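PDB 6EO5: PpBBE-like 1 D396N from Physcomitrella patens subsp. patens, which is a variant of a moss cellobiose oxidase of the berberine bridge enzyme-like family, a flavoenzyme with bi-covalently attached FAD. Local coordinates for residues I303-I306 against L307-N311; N317-Q320 against L321-V324; A128-N131 against A132-T136; A118-L122 against G123-L127. All coordinates share one frame; numbering follows the deposited sequence.

Contact 1 (I303-I306 against L307-N311); sequences IQLI and LVNWN
Two residues of 307-311 with flat end groups, Trp310 and Asn309, meet the preceding helical turn in unlike ways. Trp310 touches it through its stem, with CB 4.0 Å from Ile306 O. CG stands anti to the backbone N (chi1 -156°), and the indole leads off to Cys142 and Pro143, the nearest atoms of the side chain and the bound FAD being about 4 Å apart. The Asn309 side chain stays close and passes Leu305 at a slant, with its CB 3.4 Å from Leu305 O. That same carbonyl accepts Asn309 N at 2.9 Å in a nearly straight helical bond (N-H...O 163°). One residue earlier Val308 N binds Gln304 O, also at 2.9 Å, and Val308 CG2 rests beside this oxygen; the bond from Leu307 N to Ile303 O is weak. Leu307 lays CD1 against Ile303 O, keeping its branch along the flank of the helix. The polar end of Gln304 turns elsewhere, its NE2 donating to Ser314 O. Leu305 and Asn309 face strands 222-230 and 264-271, whereas Ile303 and Ile306 pack on helix 122-133. After Val308 the chain closes a type I turn with Asn311 N on Val308 O at 2.9 Å. Asn311, with positive phi, is the C-prime residue, and Tyr312 N reaches Leu307 O: a Schellman motif that ends helix 302-308 beside the flavin.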
loop_
_atom_site.group_PDB
_atom_site.type_symbol
_atom_site.label_atom_id
_atom_site.label_comp_id
_atom_site.label_asym_id
_atom_site.label_seq_id
_atom_site.Cartn_x
_atom_site.Cartn_y
_atom_site.Cartn_z
ATOM N N ILE A 303 -1.100 19.335 6.310
ATOM C CA ILE A 303 -2.448 18.815 6.092
ATOM C C ILE A 303 -3.039 19.360 4.793
ATOM O O ILE A 303 -3.928 18.730 4.203
ATOM C CB ILE A 303 -3.352 19.095 7.315
ATOM C CG1 ILE A 303 -4.455 18.041 7.402
ATOM C CG2 ILE A 303 -3.934 20.526 7.304
ATOM C CD1 ILE A 303 -3.939 16.674 7.841
ATOM N N GLN A 304 -2.543 20.507 4.315
ATOM C CA GLN A 304 -2.908 20.977 2.983
ATOM C C GLN A 304 -2.278 20.112 1.911
ATOM O O GLN A 304 -2.864 19.919 0.842
ATOM C CB GLN A 304 -2.469 22.425 2.784
ATOM C CG GLN A 304 -3.301 23.442 3.509
ATOM C CD GLN A 304 -2.746 24.836 3.327
ATOM O OE1 GLN A 304 -1.596 25.110 3.674
ATOM N NE2 GLN A 304 -3.551 25.721 2.749
ATOM N N LEU A 305 -1.060 19.629 2.166
ATOM C CA LEU A 305 -0.369 18.800 1.193
ATOM C C LEU A 305 -1.113 17.485 0.986
ATOM O O LEU A 305 -1.291 17.028 -0.153
ATOM C CB LEU A 305 1.069 18.549 1.651
ATOM C CG LEU A 305 1.695 17.548 0.684
ATOM C CD1 LEU A 305 2.352 18.274 -0.479
ATOM C CD2 LEU A 305 2.627 16.566 1.370
ATOM N N ILE A 306 -1.577 16.881 2.085
ATOM C CA ILE A 306 -2.418 15.691 2.011
ATOM C C ILE A 306 -3.636 15.949 1.137
ATOM O O ILE A 306 -4.042 15.097 0.342
ATOM C CB ILE A 306 -2.824 15.255 3.429
ATOM C CG1 ILE A 306 -1.577 15.053 4.282
ATOM C CG2 ILE A 306 -3.642 13.990 3.381
ATOM C CD1 ILE A 306 -0.713 13.931 3.798
ATOM N N LEU A 307 -4.242 17.130 1.263
ATOM C CA LEU A 307 -5.432 17.403 0.468
ATOM C C LEU A 307 -5.081 17.565 -1.001
ATOM O O LEU A 307 -5.788 17.051 -1.876
ATOM C CB LEU A 307 -6.140 18.642 1.002
ATOM C CG LEU A 307 -6.834 18.407 2.346
ATOM C CD1 LEU A 307 -6.950 19.694 3.151
ATOM C CD2 LEU A 307 -8.196 17.785 2.101
ATOM N N VAL A 308 -3.991 18.266 -1.296
ATOM C CA VAL A 308 -3.648 18.521 -2.685
ATOM C C VAL A 308 -3.236 17.226 -3.371
ATOM O O VAL A 308 -3.588 16.981 -4.534
ATOM C CB VAL A 308 -2.556 19.602 -2.762
ATOM C CG1 VAL A 308 -2.037 19.746 -4.168
ATOM C CG2 VAL A 308 -3.121 20.926 -2.277
ATOM N N ASN A 309 -2.521 16.353 -2.647
ATOM C CA ASN A 309 -2.105 15.066 -3.190
ATOM C C ASN A 309 -3.277 14.143 -3.465
ATOM O O ASN A 309 -3.069 13.059 -4.014
ATOM C CB ASN A 309 -1.128 14.361 -2.250
ATOM C CG ASN A 309 0.283 14.857 -2.411
ATOM O OD1 ASN A 309 0.587 15.565 -3.366
ATOM N ND2 ASN A 309 1.158 14.483 -1.486
ATOM N N TRP A 310 -4.492 14.531 -3.092
ATOM C CA TRP A 310 -5.682 13.804 -3.506
ATOM C C TRP A 310 -6.659 14.694 -4.274
ATOM O O TRP A 310 -7.865 14.435 -4.277
ATOM C CB TRP A 310 -6.355 13.149 -2.306
ATOM C CG TRP A 310 -7.178 11.991 -2.725
ATOM C CD1 TRP A 310 -8.531 11.854 -2.591
ATOM C CD2 TRP A 310 -6.715 10.809 -3.382
ATOM N NE1 TRP A 310 -8.935 10.657 -3.115
ATOM C CE2 TRP A 310 -7.844 9.994 -3.613
ATOM C CE3 TRP A 310 -5.455 10.356 -3.793
ATOM C CZ2 TRP A 310 -7.755 8.734 -4.233
ATOM C CZ3 TRP A 310 -5.363 9.113 -4.412
ATOM C CH2 TRP A 310 -6.514 8.312 -4.626
ATOM N N ASN A 311 -6.139 15.736 -4.936
ATOM C CA ASN A 311 -6.892 16.607 -5.837
ATOM C C ASN A 311 -7.918 17.484 -5.118
ATOM O O ASN A 311 -8.912 17.905 -5.721
ATOM C CB ASN A 311 -7.571 15.798 -6.941
ATOM C CG ASN A 311 -6.578 15.132 -7.849
ATOM O OD1 ASN A 311 -5.732 15.792 -8.430
ATOM N ND2 ASN A 311 -6.654 13.807 -7.955
#

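Contact 2 (N317-Q320 against L321-V324); sequences NPNQ and LNNV
Asn323 N donates to Gln320 O at 2.8 Å, the shortest of three backbone bonds that run from each residue to the one three places back. Asn322 N reaches Asn319 O and Leu321 N reaches Pro318 O, both at 3.1 Å. Each N-H points well at its oxygen, but all three donors stand above the carbonyl plane of their acceptor instead of in it, a consequence of the tight coil. The series starts within 317-320, where Gln320 N binds Asn317 O. There Asn317 OD1 also takes a weak, long bond from Asn319 N, making an Asx turn at the head of the coil. Among the side chains, the amides of Asn319 and Asn322 lie alongside one another and point the same way, their planes 23° apart and OD1 of Asn319 3.9 Å from ND2 of Asn322. Gln320 instead bends back at chi2 (69°), which carries its NE2 to 3.0 Å from Asn323 O, though the angle is too poor for a hydrogen bond. On the buried side Leu321 sets CG 3.5 Å from Pro318 O and sends its branch on to Ile303, Ile306 and Leu307 of helix 302-308. Val324 rests CG2 against Gln320 O, 3.5 Å away, and leaves the coil toward Trp310 and Pro143. Asn319 and Asn322 touch helix 122-133. The whole is a short 3-10 helical turn, with its i to i-3 bonding, set in the surface loop between helix 302-308 and strand 331-338.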
loop_
_atom_site.group_PDB
_atom_site.type_symbol
_atom_site.label_atom_id
_atom_site.label_comp_id
_atom_site.label_asym_id
_atom_site.label_seq_id
_atom_site.Cartn_x
_atom_site.Cartn_y
_atom_site.Cartn_z
ATOM N N ASN A 317 -11.468 22.541 3.537
ATOM C CA ASN A 317 -11.527 22.338 4.981
ATOM C C ASN A 317 -10.799 21.053 5.362
ATOM O O ASN A 317 -11.141 19.981 4.834
ATOM C CB ASN A 317 -12.981 22.268 5.438
ATOM C CG ASN A 317 -13.122 22.056 6.940
ATOM O OD1 ASN A 317 -12.171 22.222 7.707
ATOM N ND2 ASN A 317 -14.321 21.692 7.365
ATOM N N PRO A 318 -9.811 21.102 6.260
ATOM C CA PRO A 318 -9.087 19.870 6.604
ATOM C C PRO A 318 -9.983 18.740 7.085
ATOM O O PRO A 318 -9.613 17.569 6.925
ATOM C CB PRO A 318 -8.118 20.332 7.701
ATOM C CG PRO A 318 -7.862 21.736 7.400
ATOM C CD PRO A 318 -9.147 22.292 6.817
ATOM N N ASN A 319 -11.159 19.048 7.644
ATOM C CA ASN A 319 -12.061 17.991 8.098
ATOM C C ASN A 319 -12.597 17.144 6.960
ATOM O O ASN A 319 -13.263 16.136 7.226
ATOM C CB ASN A 319 -13.238 18.576 8.872
ATOM C CG ASN A 319 -12.824 19.151 10.214
ATOM O OD1 ASN A 319 -12.167 18.483 11.023
ATOM N ND2 ASN A 319 -13.205 20.401 10.459
ATOM N N GLN A 320 -12.359 17.541 5.709
ATOM C CA GLN A 320 -12.743 16.687 4.592
ATOM C C GLN A 320 -12.068 15.331 4.697
ATOM O O GLN A 320 -12.665 14.312 4.333
ATOM C CB GLN A 320 -12.395 17.371 3.271
ATOM C CG GLN A 320 -12.628 16.539 2.058
ATOM C CD GLN A 320 -14.096 16.310 1.791
ATOM O OE1 GLN A 320 -14.779 17.172 1.243
ATOM N NE2 GLN A 320 -14.594 15.143 2.176
ATOM N N LEU A 321 -10.849 15.292 5.249
ATOM C CA LEU A 321 -10.091 14.051 5.353
ATOM C C LEU A 321 -10.780 13.001 6.218
ATOM O O LEU A 321 -10.345 11.844 6.207
ATOM C CB LEU A 321 -8.687 14.344 5.893
ATOM C CG LEU A 321 -7.782 15.220 5.018
ATOM C CD1 LEU A 321 -6.440 15.442 5.679
ATOM C CD2 LEU A 321 -7.587 14.597 3.658
ATOM N N ASN A 322 -11.838 13.369 6.955
ATOM C CA ASN A 322 -12.652 12.413 7.702
ATOM C C ASN A 322 -13.748 11.782 6.857
ATOM O O ASN A 322 -14.300 10.749 7.254
ATOM C CB ASN A 322 -13.335 13.080 8.901
ATOM C CG ASN A 322 -12.366 13.473 10.006
ATOM O OD1 ASN A 322 -11.424 12.747 10.333
ATOM N ND2 ASN A 322 -12.614 14.629 10.604
ATOM N N ASN A 323 -14.095 12.389 5.724
ATOM C CA ASN A 323 -15.245 11.986 4.923
ATOM C C ASN A 323 -14.884 11.910 3.452
ATOM O O ASN A 323 -15.626 12.398 2.593
ATOM C CB ASN A 323 -16.414 12.950 5.098
ATOM C CG ASN A 323 -16.910 12.999 6.520
ATOM O OD1 ASN A 323 -17.635 12.109 6.964
ATOM N ND2 ASN A 323 -16.526 14.045 7.251
ATOM N N VAL A 324 -13.741 11.320 3.123
ATOM C CA VAL A 324 -13.401 11.167 1.712
ATOM C C VAL A 324 -14.240 10.030 1.151
ATOM O O VAL A 324 -14.234 8.921 1.703
ATOM C CB VAL A 324 -11.904 10.914 1.509
ATOM C CG1 VAL A 324 -11.572 10.881 0.019
ATOM C CG2 VAL A 324 -11.089 12.011 2.220
#

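Contact 3 (A128-N131 against A132-T136); sequences ALWN and AGKVT
Ala132 continues the helix of 128-131, its N donating to Ala128 O at 3.0 Å while its CB lies against the same oxygen. At Gly133 the helical pattern frays: its N-H is shared weakly between Leu129 O and Trp130 O, both 3.4 Å away. Lys134 then turns the chain with positive phi, and its N makes the firmer bond, 2.8 Å to Trp130 O. Its side chain carries the main contact. CG, anti to its own carbonyl carbon (chi1 -77°), sits over one face of the indole, 3.6 Å from the centroid of the six-membered ring and only 13° off the normal, a CH-pi contact. CB and CD flank it near CZ3 and CH2, and the chain stays extended beyond CG, so the aliphatic stem crosses the benzene half of the ring obliquely on its way outward. Trp130 turns to receive it because its CG is anti to the backbone N (chi1 177°). Val135 opens the strand: its N gives a bond of 3.2 Å to Leu129 O, and its CG2 meets Leu129 CD2 at 4.0 Å, the two side chains crossing at about a right angle. Leu129 CD1 comes last, 4.1 Å from Thr136 CA, while Thr136 OG1 has a weak bond with Trp302 NE1. The chain thus leaves helix 122-133, turns at Lys134 and enters strand 135-136, which pairs antiparallel with strand 207-217; Leu129 and Val135 pack on Val215 there and on strand 105-108, and Trp130 leans on helix 302-308.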
loop_
_atom_site.group_PDB
_atom_site.type_symbol
_atom_site.label_atom_id
_atom_site.label_comp_id
_atom_site.label_asym_id
_atom_site.label_seq_id
_atom_site.Cartn_x
_atom_site.Cartn_y
_atom_site.Cartn_z
ATOM N N ALA A 128 -5.693 13.266 12.537
ATOM C CA ALA A 128 -5.434 13.059 13.959
ATOM C C ALA A 128 -3.993 13.399 14.315
ATOM O O ALA A 128 -3.735 14.040 15.341
ATOM C CB ALA A 128 -5.757 11.621 14.353
ATOM N N LEU A 129 -3.039 12.972 13.483
ATOM C CA LEU A 129 -1.627 13.206 13.782
ATOM C C LEU A 129 -1.243 14.671 13.599
ATOM O O LEU A 129 -0.345 15.169 14.289
ATOM C CB LEU A 129 -0.748 12.311 12.903
ATOM C CG LEU A 129 -0.663 10.831 13.294
ATOM C CD1 LEU A 129 -0.004 10.019 12.181
ATOM C CD2 LEU A 129 0.109 10.668 14.591
ATOM N N TRP A 130 -1.898 15.369 12.671
ATOM C CA TRP A 130 -1.627 16.791 12.475
ATOM C C TRP A 130 -2.164 17.611 13.645
ATOM O O TRP A 130 -1.434 18.412 14.250
ATOM C CB TRP A 130 -2.251 17.244 11.155
ATOM C CG TRP A 130 -2.101 18.694 10.869
ATOM C CD1 TRP A 130 -3.095 19.620 10.826
ATOM C CD2 TRP A 130 -0.884 19.390 10.562
ATOM N NE1 TRP A 130 -2.578 20.851 10.517
ATOM C CE2 TRP A 130 -1.223 20.742 10.350
ATOM C CE3 TRP A 130 0.456 19.003 10.450
ATOM C CZ2 TRP A 130 -0.272 21.715 10.028
ATOM C CZ3 TRP A 130 1.410 19.978 10.133
ATOM C CH2 TRP A 130 1.035 21.321 9.929
ATOM N N ASN A 131 -3.444 17.404 13.981
ATOM C CA ASN A 131 -4.065 18.087 15.108
ATOM C C ASN A 131 -3.340 17.799 16.415
ATOM O O ASN A 131 -3.231 18.676 17.274
ATOM C CB ASN A 131 -5.531 17.671 15.221
ATOM C CG ASN A 131 -6.394 18.219 14.086
ATOM O OD1 ASN A 131 -6.021 19.168 13.397
ATOM N ND2 ASN A 131 -7.561 17.611 13.889
ATOM N N ALA A 132 -2.847 16.574 16.598
ATOM C CA ALA A 132 -2.277 16.219 17.895
ATOM C C ALA A 132 -0.948 16.914 18.137
ATOM O O ALA A 132 -0.662 17.313 19.269
ATOM C CB ALA A 132 -2.108 14.707 18.016
ATOM N N GLY A 133 -0.123 17.069 17.099
ATOM C CA GLY A 133 1.223 17.578 17.297
ATOM C C GLY A 133 1.975 18.009 16.052
ATOM O O GLY A 133 3.208 18.118 16.077
ATOM N N LYS A 134 1.249 18.275 14.967
ATOM C CA LYS A 134 1.853 18.588 13.667
ATOM C C LYS A 134 2.922 17.560 13.270
ATOM O O LYS A 134 4.022 17.894 12.818
ATOM C CB LYS A 134 2.416 20.006 13.663
ATOM C CG LYS A 134 1.339 21.046 13.510
ATOM C CD LYS A 134 1.905 22.438 13.610
ATOM C CE LYS A 134 0.791 23.467 13.700
ATOM N NZ LYS A 134 1.359 24.840 13.747
ATOM N N VAL A 135 2.577 16.284 13.439
ATOM C CA VAL A 135 3.436 15.172 13.062
ATOM C C VAL A 135 2.721 14.325 12.006
ATOM O O VAL A 135 1.567 14.568 11.643
ATOM C CB VAL A 135 3.843 14.310 14.275
ATOM C CG1 VAL A 135 4.635 15.144 15.252
ATOM C CG2 VAL A 135 2.613 13.733 14.952
ATOM N N THR A 136 3.426 13.311 11.518
ATOM C CA THR A 136 2.864 12.432 10.500
ATOM C C THR A 136 3.653 11.135 10.489
ATOM O O THR A 136 4.737 11.035 11.070
ATOM C CB THR A 136 2.889 13.094 9.112
ATOM O OG1 THR A 136 1.921 12.476 8.260
ATOM C CG2 THR A 136 4.270 12.993 8.478
#

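Contact 4 (A118-L122 against G123-L127); sequences AGFRL and GPLYL
Phe120 and Leu125 meet at about a right angle, with Leu125 CD1 4.2 Å above the centre of one ring face. Leu125 gets there by setting CG opposite its own nitrogen (chi1 -180°), which lifts the branch from the helix toward the ring. At the ring's edge, near its plane, lies Pro124 C, and Phe120 CD1 comes to 3.8 Å from Leu125 CB. Arg121 takes a different course. Bends at chi2 (-46°) and chi3 fold its chain back along the incoming loop, so that NH1 donates to Gly119 O at 2.9 Å; the carbonyl oxygen lies at the edge of the guanidinium, in its plane. Its stem faces the helix, CB lying 3.9 Å from Pro124 CD. Leu122 packs its branch on Ala139 and on Ile147 and His150 of helix 147-153, while its CB touches Tyr126 CE2 at 4.1 Å. The phenol ring of Tyr126, with CG beside its own N (chi1 -79°), leans back over the turn so that CD2 approaches Leu122 O, and its hydroxyl is hydrogen-bonded to Gly140 O. The backbone bonds begin the helix: Leu125 N to Arg121 O at 3.0 Å and Tyr126 N to Leu122 O at 2.8 Å. Pro124, which has no N-H to offer, falls in this first turn, where no earlier helical carbonyl awaits one. Arg121 occupies the N-cap position of helix 122-133, and Ala118, on the loop leading to it, touches the flavin: a helix start set at the cofactor pocket of the FAD-binding domain.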
loop_
_atom_site.group_PDB
_atom_site.type_symbol
_atom_site.label_atom_id
_atom_site.label_comp_id
_atom_site.label_asym_id
_atom_site.label_seq_id
_atom_site.Cartn_x
_atom_site.Cartn_y
_atom_site.Cartn_z
ATOM N N ALA A 118 -5.929 -0.793 14.252
ATOM C CA ALA A 118 -5.818 -1.385 12.923
ATOM C C ALA A 118 -6.992 -1.043 12.010
ATOM O O ALA A 118 -6.998 -1.434 10.836
ATOM C CB ALA A 118 -5.671 -2.900 13.033
ATOM N N GLY A 119 -7.976 -0.300 12.515
ATOM C CA GLY A 119 -9.120 0.094 11.723
ATOM C C GLY A 119 -9.018 1.443 11.048
ATOM O O GLY A 119 -9.925 1.814 10.293
ATOM N N PHE A 120 -7.932 2.176 11.279
ATOM C CA PHE A 120 -7.783 3.528 10.759
ATOM C C PHE A 120 -7.633 3.542 9.238
ATOM O O PHE A 120 -7.043 2.634 8.635
ATOM C CB PHE A 120 -6.564 4.197 11.391
ATOM C CG PHE A 120 -6.903 5.270 12.374
ATOM C CD1 PHE A 120 -7.310 6.525 11.936
ATOM C CD2 PHE A 120 -6.797 5.040 13.743
ATOM C CE1 PHE A 120 -7.616 7.533 12.853
ATOM C CE2 PHE A 120 -7.104 6.040 14.667
ATOM C CZ PHE A 120 -7.517 7.282 14.217
ATOM N N ARG A 121 -8.177 4.594 8.623
ATOM C CA ARG A 121 -7.903 4.954 7.240
ATOM C C ARG A 121 -6.892 6.095 7.222
ATOM O O ARG A 121 -6.725 6.809 8.208
ATOM C CB ARG A 121 -9.177 5.369 6.497
ATOM C CG ARG A 121 -10.409 4.515 6.758
ATOM C CD ARG A 121 -10.106 3.054 6.703
ATOM N NE ARG A 121 -11.203 2.271 6.135
ATOM C CZ ARG A 121 -11.979 1.437 6.826
ATOM N NH1 ARG A 121 -11.791 1.277 8.135
ATOM N NH2 ARG A 121 -12.948 0.767 6.200
ATOM N N LEU A 122 -6.210 6.269 6.085
ATOM C CA LEU A 122 -5.087 7.204 6.055
ATOM C C LEU A 122 -5.553 8.649 6.212
ATOM O O LEU A 122 -4.905 9.440 6.910
ATOM C CB LEU A 122 -4.283 7.041 4.768
ATOM C CG LEU A 122 -3.548 5.717 4.560
ATOM C CD1 LEU A 122 -2.623 5.842 3.371
ATOM C CD2 LEU A 122 -2.784 5.271 5.813
ATOM N N GLY A 123 -6.663 9.012 5.570
ATOM C CA GLY A 123 -7.213 10.343 5.682
ATOM C C GLY A 123 -7.408 10.771 7.127
ATOM O O GLY A 123 -6.769 11.710 7.616
ATOM N N PRO A 124 -8.303 10.084 7.842
ATOM C CA PRO A 124 -8.482 10.392 9.269
ATOM C C PRO A 124 -7.204 10.277 10.088
ATOM O O PRO A 124 -7.030 11.032 11.057
ATOM C CB PRO A 124 -9.530 9.363 9.711
ATOM C CG PRO A 124 -10.317 9.110 8.459
ATOM C CD PRO A 124 -9.315 9.132 7.353
ATOM N N LEU A 125 -6.299 9.358 9.737
ATOM C CA LEU A 125 -5.072 9.230 10.513
ATOM C C LEU A 125 -4.177 10.459 10.342
ATOM O O LEU A 125 -3.540 10.909 11.305
ATOM C CB LEU A 125 -4.335 7.947 10.132
ATOM C CG LEU A 125 -3.023 7.693 10.879
ATOM C CD1 LEU A 125 -3.228 7.736 12.382
ATOM C CD2 LEU A 125 -2.390 6.364 10.458
ATOM N N TYR A 126 -4.114 11.020 9.127
ATOM C CA TYR A 126 -3.313 12.225 8.917
ATOM C C TYR A 126 -3.859 13.389 9.732
ATOM O O TYR A 126 -3.095 14.175 10.303
ATOM C CB TYR A 126 -3.294 12.613 7.437
ATOM C CG TYR A 126 -2.355 11.835 6.547
ATOM C CD1 TYR A 126 -0.988 11.786 6.803
ATOM C CD2 TYR A 126 -2.838 11.180 5.411
ATOM C CE1 TYR A 126 -0.137 11.078 5.964
ATOM C CE2 TYR A 126 -2.008 10.484 4.573
ATOM C CZ TYR A 126 -0.661 10.426 4.849
ATOM O OH TYR A 126 0.151 9.720 3.996
ATOM N N LEU A 127 -5.187 13.528 9.761
ATOM C CA LEU A 127 -5.830 14.605 10.499
ATOM C C LEU A 127 -5.550 14.479 11.992
ATOM O O LEU A 127 -5.187 15.462 12.652
ATOM C CB LEU A 127 -7.332 14.582 10.216
ATOM C CG LEU A 127 -8.105 15.851 10.550
ATOM C CD1 LEU A 127 -7.289 17.079 10.158
ATOM C CD2 LEU A 127 -9.437 15.842 9.834
#

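Along the chain the order is contact 4, contact 3, contact 1, contact 2. Contacts 4 and 3 take up the two ends of helix 122-133, their centres 11 Å apart, within the FAD-binding domain. Contact 1 covers most of helix 302-308 and its C-terminal end, and contact 2 lies in the loop that follows it, their centres 10 Å apart. These later elements pack on the earlier helix: Ile303 CG2 is 3.5 Å from Trp130 NE1, and Leu321 O is 3.1 Å from Pro124 CD. Contacts 2 and 3 do not touch each other. Together the four hold helix 302-308 and its following loop against helix 122-133, close to the bound flavin, which both contact 1 and contact 4 approach.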